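Local coordinates for zinc finger (CCCH type) motif-containing protein (Toxoplasma gondii, PDB 7NH2) that probably reads N6-methyladenosine in mRNA through its YTH domain, the part captured here with a methylated purine bound, at residues 36-41 / 96-101; 55-60 / 71-76; 18-23 / 61-66. All blocks are in the same frame, centred on the assembly; numbering follows the deposited sequence.

Contact 1: residues 36-41 / 96-101; sequences WATSKG and SNFRVM. With OYK (~{N},9-dimethylpurin-6-amine), chain C.
Trp36 and Phe98 form an antiparallel, hydrogen-bonded beta bridge that fastens the short edge strand 35-36 to strand 98-109, right beside the bound purine. Trp36 N donates to Phe98 O (2.9 Å), and Phe98 N answers with an equally short bond to Trp36 O. Two residues on, a water stands in for the direct link: it accepts from Thr38 N and donates to Ser96 O. The two aromatic side chains point the same way, Phe98 CZ meeting the edge of the indole at Trp36 CD1 (3.9 Å), with the ring planes 75° apart. A chi1 of -165° swings the indole of Trp36 away from strand 98-109 toward the ligand, whose N08 lies over one indole face, 3.5 Å from CZ2. Ala37 O accepts a weak hydrogen bond from the ligand's N08 (2.8 Å). Asn97 OD1 touches Ala37 CB and is gripped by Trp87 NE1 and Gln91 NE2. Trp36, broad and flat, meets Trp87 at a steep angle, consistent with the tryptophan-walled aromatic cage by which YTH domains recognise N6-methyladenine.

Contact 2: residues 55-60 / 71-76; sequences HVLLLF and FGRMMS
Arg73 leaves its strand with chi1 at -173° and stays extended as far as NE, stretching across to His55, whose CG lies beside the backbone N while chi2 turns the ring until ND1 faces NE. They sit at one end of the antiparallel beta hairpin of strands 53-62 and 67-74, in the middle of the YTH domain's mixed sheet. Arg73 NE donates to His55 ND1 at 2.9 Å along a nearly straight path (166°). The bond lies close to the plane of both groups although the planes themselves are 76° apart. Because ND1 accepts, the ring is probably neutral, which suits a histidine beside a charged guanidinium. This bond and a second one, from Arg73 NH2 to Asp54 O, fix the rotation of the guanidinium. A water lies over its face and bridges Val56 N and Met74 O, carrying the ladder past its last direct rung, Met74 N to Val56 O (2.9 Å). Deeper in, Leu58 and Gly72 are a hydrogen-bonded pair, Leu58 N reaching Gly72 O at 2.8 Å.

Apolar side chains cover most of both faces. Val56 and Met74 lie side by side, CB to CB 4.1 Å, with Leu58 on the same face. Leu57, Leu59 and Phe71 face the other way, with Arg73 as the polar exception among them; Leu59 CG meets Phe71 CB at 4.2 Å. Leu46 of helix 40-52 covers Leu58 and Met74, and Met147 of helix 137-148 packs on Leu59 and Phe71. Glycine fits position 72 because no side chain stands between the backbone and the ring of Phe60, which stacks on Trp102 and presents its edge to the hairpin, CE2 lying 4.1 Å from Gly72 N.

Contact 3: residues 18-23 / 61-66; sequences IIKSNR and SANESG. With OYK (~{N},9-dimethylpurin-6-amine), chain C.
The amides of Asn22 and Asn63 stand almost perpendicular, planes 83° apart. Ser21 O lies over one face of the Asn63 amide, 3.2 Å from CG, while Lys20 CB approaches the edge of that amide at OD1. Asn22 OD1 comes to Asn63 ND2 so closely that this bond is doubtful. At its far edge Asn22 turns ND2 to the bound purine, 3.4 Å from N12. These groups finish a parallel beta pairing, where strands 12-21 and 53-62 run together in the YTH domain's mixed sheet. Ser61 N donates to Ile19 O at 2.8 Å, Ser21 N to Ser61 O more loosely from above the carbonyl plane, and Asn63 N to Ser21 O at 2.7 Å, almost straight. Ser21 O also receives a water that links it to Glu64 N and OE1, a good use of a carboxylate at an exposed bend. On the face it shares with Ser61, opposite Ser21 and Ala62, Lys20 folds back, bent at chi2 (-58°) and chi3, its long chain passing alongside Ser61 O and NZ reaching Ser61 OG (2.8 Å). Serine suits the place because its hydroxyl can accept from the lysine while bonding to Gly67 O. From the last rung, residues 62-65 form a type I turn, in which Ala62 O is gripped twice, by Ser65 N at 3.0 Å and Ser65 OG at 2.8 Å.

Overall arrangement
From the N terminus, the chain lays down 18-23, passes through helix 24-33, edge strand 35-36 and helix 40-52, and returns along strand 53-62, where contact 3 closes this first long loop. Contact 2 closes the tight hairpin that follows. Contact 1 closes the widest loop, joining 36-41 to 96-101; contact 2 is nested within it, whereas contact 3 crosses both others. All three belong to one sheet: contacts 2 and 3 share strand 53-62, and strand 67-74 pairs on its other side with 98-109 through backbone bonds such as Arg73 N with Met101 O. Contacts 1 and 3 converge on the ligand, with Trp36 packed against Ile19.

Contact 1: residues 36-41 / 96-101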
loop_
_atom_site.group_PDB
_atom_site.type_symbol
_atom_site.label_atom_id
_atom_site.label_comp_id
_atom_site.label_asym_id
_atom_site.label_seq_id
_atom_site.Cartn_x
_atom_site.Cartn_y
_atom_site.Cartn_z
ATOM N N TRP A 36 -0.233 3.832 -8.623
ATOM C CA TRP A 36 -1.303 3.125 -7.931
ATOM C C TRP A 36 -2.605 3.890 -8.129
ATOM O O TRP A 36 -2.610 5.048 -8.559
ATOM C CB TRP A 36 -0.992 2.928 -6.429
ATOM C CG TRP A 36 -1.907 1.907 -5.785
ATOM C CD1 TRP A 36 -2.837 2.132 -4.816
ATOM C CD2 TRP A 36 -1.990 0.516 -6.111
ATOM N NE1 TRP A 36 -3.496 0.956 -4.508
ATOM C CE2 TRP A 36 -2.986 -0.050 -5.286
ATOM C CE3 TRP A 36 -1.298 -0.311 -7.004
ATOM C CZ2 TRP A 36 -3.319 -1.400 -5.342
ATOM C CZ3 TRP A 36 -1.633 -1.653 -7.063
ATOM C CH2 TRP A 36 -2.630 -2.180 -6.234
ATOM N N ALA A 37 -3.717 3.219 -7.840
ATOM C CA ALA A 37 -5.009 3.875 -7.681
ATOM C C ALA A 37 -5.807 3.069 -6.673
ATOM O O ALA A 37 -5.557 1.880 -6.477
ATOM C CB ALA A 37 -5.779 3.998 -9.004
ATOM N N THR A 38 -6.760 3.728 -6.014
ATOM C CA THR A 38 -7.576 3.074 -5.001
ATOM C C THR A 38 -9.024 3.528 -5.174
ATOM O O THR A 38 -9.344 4.310 -6.077
ATOM C CB THR A 38 -6.986 3.317 -3.600
ATOM O OG1 THR A 38 -7.710 2.556 -2.631
ATOM C CG2 THR A 38 -7.013 4.800 -3.232
ATOM N N SER A 39 -9.911 3.007 -4.324
ATOM C CA SER A 39 -11.315 3.395 -4.360
ATOM C C SER A 39 -11.450 4.900 -4.159
ATOM O O SER A 39 -10.551 5.570 -3.646
ATOM C CB SER A 39 -12.084 2.690 -3.245
ATOM O OG SER A 39 -11.715 3.263 -1.998
ATOM N N LYS A 40 -12.608 5.432 -4.556
ATOM C CA LYS A 40 -12.804 6.874 -4.465
ATOM C C LYS A 40 -12.728 7.360 -3.019
ATOM O O LYS A 40 -12.139 8.413 -2.743
ATOM C CB LYS A 40 -14.115 7.270 -5.146
ATOM C CG LYS A 40 -13.955 7.430 -6.657
ATOM C CD LYS A 40 -15.257 7.183 -7.406
ATOM C CE LYS A 40 -14.995 6.862 -8.875
ATOM N NZ LYS A 40 -15.945 7.561 -9.790
ATOM N N GLY A 41 -13.268 6.587 -2.076
ATOM C CA GLY A 41 -13.177 6.983 -0.678
ATOM C C GLY A 41 -11.754 6.929 -0.150
ATOM O O GLY A 41 -11.311 7.834 0.567
ATOM N N SER A 96 -8.435 8.580 -9.517
ATOM C CA SER A 96 -7.394 8.746 -10.520
ATOM C C SER A 96 -6.061 8.182 -10.023
ATOM O O SER A 96 -5.820 8.028 -8.821
ATOM C CB SER A 96 -7.226 10.218 -10.894
ATOM O OG SER A 96 -8.382 10.687 -11.577
ATOM N N ASN A 97 -5.184 7.894 -10.976
ATOM C CA ASN A 97 -3.896 7.297 -10.657
ATOM C C ASN A 97 -2.964 8.309 -9.998
ATOM O O ASN A 97 -3.006 9.511 -10.292
ATOM C CB ASN A 97 -3.264 6.764 -11.939
ATOM C CG ASN A 97 -4.114 5.686 -12.571
ATOM O OD1 ASN A 97 -4.789 4.946 -11.871
ATOM N ND2 ASN A 97 -4.102 5.594 -13.899
ATOM N N PHE A 98 -2.112 7.814 -9.093
ATOM C CA PHE A 98 -1.078 8.643 -8.489
ATOM C C PHE A 98 0.261 7.913 -8.506
ATOM O O PHE A 98 0.333 6.686 -8.610
ATOM C CB PHE A 98 -1.455 9.103 -7.075
ATOM C CG PHE A 98 -1.806 7.985 -6.129
ATOM C CD1 PHE A 98 -3.109 7.553 -5.998
ATOM C CD2 PHE A 98 -0.828 7.395 -5.355
ATOM C CE1 PHE A 98 -3.436 6.538 -5.109
ATOM C CE2 PHE A 98 -1.145 6.385 -4.468
ATOM C CZ PHE A 98 -2.438 5.958 -4.339
ATOM N N ARG A 99 1.342 8.673 -8.407
ATOM C CA ARG A 99 2.662 8.067 -8.412
ATOM C C ARG A 99 3.021 7.461 -7.060
ATOM O O ARG A 99 2.700 8.012 -5.998
ATOM C CB ARG A 99 3.723 9.083 -8.828
ATOM C CG ARG A 99 3.563 9.550 -10.262
ATOM C CD ARG A 99 4.690 10.482 -10.674
ATOM N NE ARG A 99 4.523 10.959 -12.050
ATOM C CZ ARG A 99 4.840 10.260 -13.137
ATOM N NH1 ARG A 99 5.340 9.037 -13.030
ATOM N NH2 ARG A 99 4.653 10.787 -14.341
ATOM N N VAL A 100 3.675 6.304 -7.110
ATOM C CA VAL A 100 4.199 5.624 -5.931
ATOM C C VAL A 100 5.615 5.176 -6.245
ATOM O O VAL A 100 5.901 4.731 -7.361
ATOM C CB VAL A 100 3.335 4.406 -5.544
ATOM C CG1 VAL A 100 3.965 3.620 -4.393
ATOM C CG2 VAL A 100 1.941 4.856 -5.176
ATOM N N MET A 101 6.506 5.315 -5.272
ATOM C CA MET A 101 7.866 4.809 -5.368
ATOM C C MET A 101 7.946 3.625 -4.417
ATOM O O MET A 101 7.836 3.799 -3.200
ATOM C CB MET A 101 8.858 5.889 -4.942
ATOM C CG MET A 101 10.293 5.398 -4.837
ATOM S SD MET A 101 11.449 6.726 -4.428
ATOM C CE MET A 101 10.822 7.296 -2.852
HETATM N N12 OYK C . -9.628 -2.623 -7.467
HETATM C C01 OYK C . -11.178 -2.029 -4.802
HETATM C C03 OYK C . -9.075 -0.745 -4.523
HETATM C C05 OYK C . -9.268 -1.854 -6.401
HETATM C C06 OYK C . -8.056 -1.209 -6.407
HETATM C C07 OYK C . -7.232 -1.372 -7.543
HETATM C C09 OYK C . -5.127 -0.682 -8.787
HETATM C C11 OYK C . -8.831 -2.756 -8.512
HETATM N N02 OYK C . -9.874 -1.546 -5.219
HETATM N N04 OYK C . -7.964 -0.521 -5.226
HETATM N N08 OYK C . -5.959 -0.695 -7.597
HETATM N N10 OYK C . -7.653 -2.136 -8.548
HETATM O O HOH W 1 -6.722 6.645 -6.583
#

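Contact 2: residues 55-60 / 71-76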
loop_
_atom_site.group_PDB
_atom_site.type_symbol
_atom_site.label_atom_id
_atom_site.label_comp_id
_atom_site.label_asym_id
_atom_site.label_seq_id
_atom_site.Cartn_x
_atom_site.Cartn_y
_atom_site.Cartn_z
ATOM N N HIS A 55 5.449 12.096 4.894
ATOM C CA HIS A 55 5.573 10.837 4.156
ATOM C C HIS A 55 4.334 9.987 4.368
ATOM O O HIS A 55 3.991 9.652 5.503
ATOM C CB HIS A 55 6.805 10.028 4.595
ATOM C CG HIS A 55 8.079 10.814 4.558
ATOM N ND1 HIS A 55 8.781 11.024 3.393
ATOM C CD2 HIS A 55 8.754 11.469 5.534
ATOM C CE1 HIS A 55 9.842 11.767 3.651
ATOM N NE2 HIS A 55 9.848 12.049 4.942
ATOM N N VAL A 56 3.708 9.581 3.270
ATOM C CA VAL A 56 2.602 8.634 3.309
ATOM C C VAL A 56 3.119 7.325 2.743
ATOM O O VAL A 56 3.498 7.249 1.564
ATOM C CB VAL A 56 1.388 9.144 2.530
ATOM C CG1 VAL A 56 0.329 8.043 2.404
ATOM C CG2 VAL A 56 0.803 10.358 3.226
ATOM N N LEU A 57 3.184 6.305 3.600
ATOM C CA LEU A 57 3.703 4.999 3.228
ATOM C C LEU A 57 2.549 4.044 2.967
ATOM O O LEU A 57 1.560 4.028 3.707
ATOM C CB LEU A 57 4.613 4.431 4.318
ATOM C CG LEU A 57 5.965 5.108 4.569
ATOM C CD1 LEU A 57 6.679 5.426 3.252
ATOM C CD2 LEU A 57 5.820 6.355 5.428
ATOM N N LEU A 58 2.680 3.256 1.905
ATOM C CA LEU A 58 1.669 2.299 1.478
ATOM C C LEU A 58 2.276 0.914 1.614
ATOM O O LEU A 58 3.347 0.640 1.064
ATOM C CB LEU A 58 1.290 2.585 0.023
ATOM C CG LEU A 58 0.787 4.010 -0.241
ATOM C CD1 LEU A 58 0.435 4.144 -1.714
ATOM C CD2 LEU A 58 -0.419 4.323 0.621
ATOM N N LEU A 59 1.614 0.047 2.362
ATOM C CA LEU A 59 2.140 -1.280 2.657
ATOM C C LEU A 59 1.280 -2.263 1.882
ATOM O O LEU A 59 0.096 -2.421 2.193
ATOM C CB LEU A 59 2.042 -1.537 4.156
ATOM C CG LEU A 59 3.119 -0.833 5.015
ATOM C CD1 LEU A 59 3.053 0.717 5.000
ATOM C CD2 LEU A 59 3.029 -1.356 6.448
ATOM N N PHE A 60 1.862 -2.881 0.852
ATOM C CA PHE A 60 1.102 -3.614 -0.158
ATOM C C PHE A 60 0.911 -5.070 0.236
ATOM O O PHE A 60 1.881 -5.767 0.558
ATOM C CB PHE A 60 1.824 -3.550 -1.507
ATOM C CG PHE A 60 1.755 -2.206 -2.164
ATOM C CD1 PHE A 60 0.680 -1.875 -2.985
ATOM C CD2 PHE A 60 2.750 -1.272 -1.962
ATOM C CE1 PHE A 60 0.606 -0.630 -3.589
ATOM C CE2 PHE A 60 2.689 -0.028 -2.575
ATOM C CZ PHE A 60 1.606 0.288 -3.390
ATOM N N PHE A 71 6.611 -2.211 0.366
ATOM C CA PHE A 71 6.027 -0.931 0.731
ATOM C C PHE A 71 6.603 0.163 -0.150
ATOM O O PHE A 71 7.683 0.018 -0.737
ATOM C CB PHE A 71 6.199 -0.603 2.224
ATOM C CG PHE A 71 7.619 -0.269 2.633
ATOM C CD1 PHE A 71 8.527 -1.270 2.932
ATOM C CD2 PHE A 71 8.019 1.054 2.765
ATOM C CE1 PHE A 71 9.831 -0.949 3.325
ATOM C CE2 PHE A 71 9.307 1.370 3.153
ATOM C CZ PHE A 71 10.213 0.376 3.425
ATOM N N GLY A 72 5.852 1.261 -0.256
ATOM C CA GLY A 72 6.274 2.376 -1.076
ATOM C C GLY A 72 5.822 3.687 -0.472
ATOM O O GLY A 72 5.088 3.720 0.517
ATOM N N ARG A 73 6.289 4.775 -1.074
ATOM C CA ARG A 73 5.910 6.123 -0.688
ATOM C C ARG A 73 4.979 6.710 -1.746
ATOM O O ARG A 73 5.280 6.657 -2.949
ATOM C CB ARG A 73 7.155 7.005 -0.540
ATOM C CG ARG A 73 6.846 8.393 0.019
ATOM C CD ARG A 73 8.108 9.227 0.123
ATOM N NE ARG A 73 7.855 10.542 0.704
ATOM C CZ ARG A 73 7.400 11.602 0.043
ATOM N NH1 ARG A 73 7.106 11.536 -1.262
ATOM N NH2 ARG A 73 7.231 12.743 0.704
ATOM N N MET A 74 3.853 7.258 -1.300
ATOM C CA MET A 74 2.990 8.032 -2.182
ATOM C C MET A 74 3.702 9.315 -2.592
ATOM O O MET A 74 4.121 10.100 -1.734
ATOM C CB MET A 74 1.696 8.352 -1.449
ATOM C CG MET A 74 0.665 9.090 -2.293
ATOM S SD MET A 74 -0.827 9.349 -1.333
ATOM C CE MET A 74 -1.892 10.181 -2.521
ATOM N N MET A 75 3.865 9.524 -3.899
ATOM C CA MET A 75 4.707 10.610 -4.396
ATOM C C MET A 75 3.923 11.799 -4.927
ATOM O O MET A 75 4.484 12.905 -5.002
ATOM C CB MET A 75 5.649 10.105 -5.496
ATOM C CG MET A 75 6.533 8.940 -5.088
ATOM S SD MET A 75 7.719 9.328 -3.780
ATOM C CE MET A 75 8.768 10.516 -4.591
ATOM N N SER A 76 2.657 11.608 -5.282
ATOM C CA SER A 76 1.881 12.660 -5.918
ATOM C C SER A 76 0.418 12.399 -5.615
ATOM O O SER A 76 0.050 11.329 -5.131
ATOM C CB SER A 76 2.112 12.662 -7.437
ATOM O OG SER A 76 1.339 11.643 -8.065
HETATM O O HOH W 2 4.221 11.052 0.909
#

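Contact 3: residues 18-23 / 61-66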
loop_
_atom_site.group_PDB
_atom_site.type_symbol
_atom_site.label_atom_id
_atom_site.label_comp_id
_atom_site.label_asym_id
_atom_site.label_seq_id
_atom_site.Cartn_x
_atom_site.Cartn_y
_atom_site.Cartn_z
ATOM N N ILE A 18 -2.372 0.258 4.900
ATOM C CA ILE A 18 -2.423 -1.021 4.203
ATOM C C ILE A 18 -3.124 -0.824 2.871
ATOM O O ILE A 18 -4.187 -0.196 2.799
ATOM C CB ILE A 18 -3.181 -2.060 5.042
ATOM C CG1 ILE A 18 -2.559 -2.201 6.433
ATOM C CG2 ILE A 18 -3.229 -3.407 4.305
ATOM C CD1 ILE A 18 -1.097 -2.553 6.412
ATOM N N ILE A 19 -2.537 -1.370 1.810
ATOM C CA ILE A 19 -3.161 -1.414 0.496
ATOM C C ILE A 19 -3.364 -2.869 0.124
ATOM O O ILE A 19 -2.427 -3.674 0.202
ATOM C CB ILE A 19 -2.259 -0.729 -0.542
ATOM C CG1 ILE A 19 -2.182 0.778 -0.247
ATOM C CG2 ILE A 19 -2.738 -1.041 -1.956
ATOM C CD1 ILE A 19 -3.501 1.517 -0.392
ATOM N N LYS A 20 -4.591 -3.217 -0.235
ATOM C CA LYS A 20 -4.871 -4.560 -0.704
ATOM C C LYS A 20 -4.941 -4.559 -2.224
ATOM O O LYS A 20 -5.457 -3.623 -2.842
ATOM C CB LYS A 20 -6.189 -5.086 -0.134
ATOM C CG LYS A 20 -6.213 -5.219 1.387
ATOM C CD LYS A 20 -5.115 -6.135 1.935
ATOM C CE LYS A 20 -5.388 -7.603 1.607
ATOM N NZ LYS A 20 -4.527 -8.536 2.403
ATOM N N SER A 21 -4.441 -5.627 -2.823
ATOM C CA SER A 21 -4.485 -5.808 -4.262
ATOM C C SER A 21 -5.242 -7.093 -4.555
ATOM O O SER A 21 -4.939 -8.134 -3.965
ATOM C CB SER A 21 -3.070 -5.923 -4.784
ATOM O OG SER A 21 -3.089 -6.171 -6.177
ATOM N N ASN A 22 -6.231 -7.021 -5.444
ATOM C CA ASN A 22 -7.047 -8.194 -5.735
ATOM C C ASN A 22 -6.461 -9.078 -6.823
ATOM O O ASN A 22 -6.844 -10.247 -6.922
ATOM C CB ASN A 22 -8.443 -7.783 -6.202
ATOM C CG ASN A 22 -9.122 -6.810 -5.272
ATOM O OD1 ASN A 22 -9.535 -7.166 -4.170
ATOM N ND2 ASN A 22 -9.258 -5.567 -5.722
ATOM N N ARG A 23 -5.582 -8.550 -7.666
ATOM C CA ARG A 23 -4.938 -9.344 -8.704
ATOM C C ARG A 23 -3.453 -9.021 -8.693
ATOM O O ARG A 23 -3.069 -7.859 -8.532
ATOM C CB ARG A 23 -5.558 -9.103 -10.118
ATOM C CG ARG A 23 -5.989 -7.683 -10.395
ATOM C CD ARG A 23 -6.840 -7.482 -11.679
ATOM N NE ARG A 23 -6.558 -8.425 -12.758
ATOM C CZ ARG A 23 -7.300 -8.580 -13.857
ATOM N NH1 ARG A 23 -8.395 -7.856 -14.063
ATOM N NH2 ARG A 23 -6.929 -9.459 -14.763
ATOM N N SER A 61 -0.338 -5.533 0.181
ATOM C CA SER A 61 -0.657 -6.908 0.548
ATOM C C SER A 61 -1.681 -7.460 -0.433
ATOM O O SER A 61 -2.836 -7.023 -0.453
ATOM C CB SER A 61 -1.178 -6.979 1.977
ATOM O OG SER A 61 -1.702 -8.285 2.249
ATOM N N ALA A 62 -1.267 -8.436 -1.232
ATOM C CA ALA A 62 -2.187 -9.094 -2.150
ATOM C C ALA A 62 -3.261 -9.873 -1.385
ATOM O O ALA A 62 -2.965 -10.573 -0.411
ATOM C CB ALA A 62 -1.402 -10.050 -3.050
ATOM N N ASN A 63 -4.514 -9.738 -1.861
ATOM C CA ASN A 63 -5.680 -10.469 -1.348
ATOM C C ASN A 63 -5.394 -11.951 -1.178
ATOM O O ASN A 63 -5.820 -12.577 -0.198
ATOM C CB ASN A 63 -6.820 -10.373 -2.373
ATOM C CG ASN A 63 -7.542 -9.049 -2.338
ATOM O OD1 ASN A 63 -7.052 -8.073 -1.775
ATOM N ND2 ASN A 63 -8.722 -9.007 -2.951
ATOM N N GLU A 64 -4.728 -12.540 -2.152
ATOM C CA GLU A 64 -4.554 -13.979 -2.170
ATOM C C GLU A 64 -3.364 -14.442 -1.348
ATOM O O GLU A 64 -3.133 -15.651 -1.243
ATOM C CB GLU A 64 -4.445 -14.434 -3.622
ATOM C CG GLU A 64 -5.756 -14.205 -4.367
ATOM C CD GLU A 64 -5.567 -13.857 -5.827
ATOM O OE1 GLU A 64 -4.759 -12.948 -6.128
ATOM O OE2 GLU A 64 -6.239 -14.490 -6.669
ATOM N N SER A 65 -2.628 -13.523 -0.741
ATOM C CA SER A 65 -1.392 -13.851 -0.062
ATOM C C SER A 65 -1.640 -13.845 1.436
ATOM O O SER A 65 -2.683 -13.402 1.928
ATOM C CB SER A 65 -0.290 -12.851 -0.438
ATOM O OG SER A 65 -0.453 -11.633 0.263
ATOM N N GLY A 66 -0.680 -14.370 2.161
ATOM C CA GLY A 66 -0.787 -14.285 3.591
ATOM C C GLY A 66 0.170 -13.246 4.126
ATOM O O GLY A 66 0.734 -13.450 5.194
HETATM N N12 OYK C . -9.628 -2.623 -7.467
HETATM C C01 OYK C . -11.178 -2.029 -4.802
HETATM C C03 OYK C . -9.075 -0.745 -4.523
HETATM C C05 OYK C . -9.268 -1.854 -6.401
HETATM C C06 OYK C . -8.056 -1.209 -6.407
HETATM C C07 OYK C . -7.232 -1.372 -7.543
HETATM C C09 OYK C . -5.127 -0.682 -8.787
HETATM C C11 OYK C . -8.831 -2.756 -8.512
HETATM N N02 OYK C . -9.874 -1.546 -5.219
HETATM N N04 OYK C . -7.964 -0.521 -5.226
HETATM N N08 OYK C . -5.959 -0.695 -7.597
HETATM N N10 OYK C . -7.653 -2.136 -8.548
HETATM O O HOH W 3 -4.319 -10.915 -4.469
#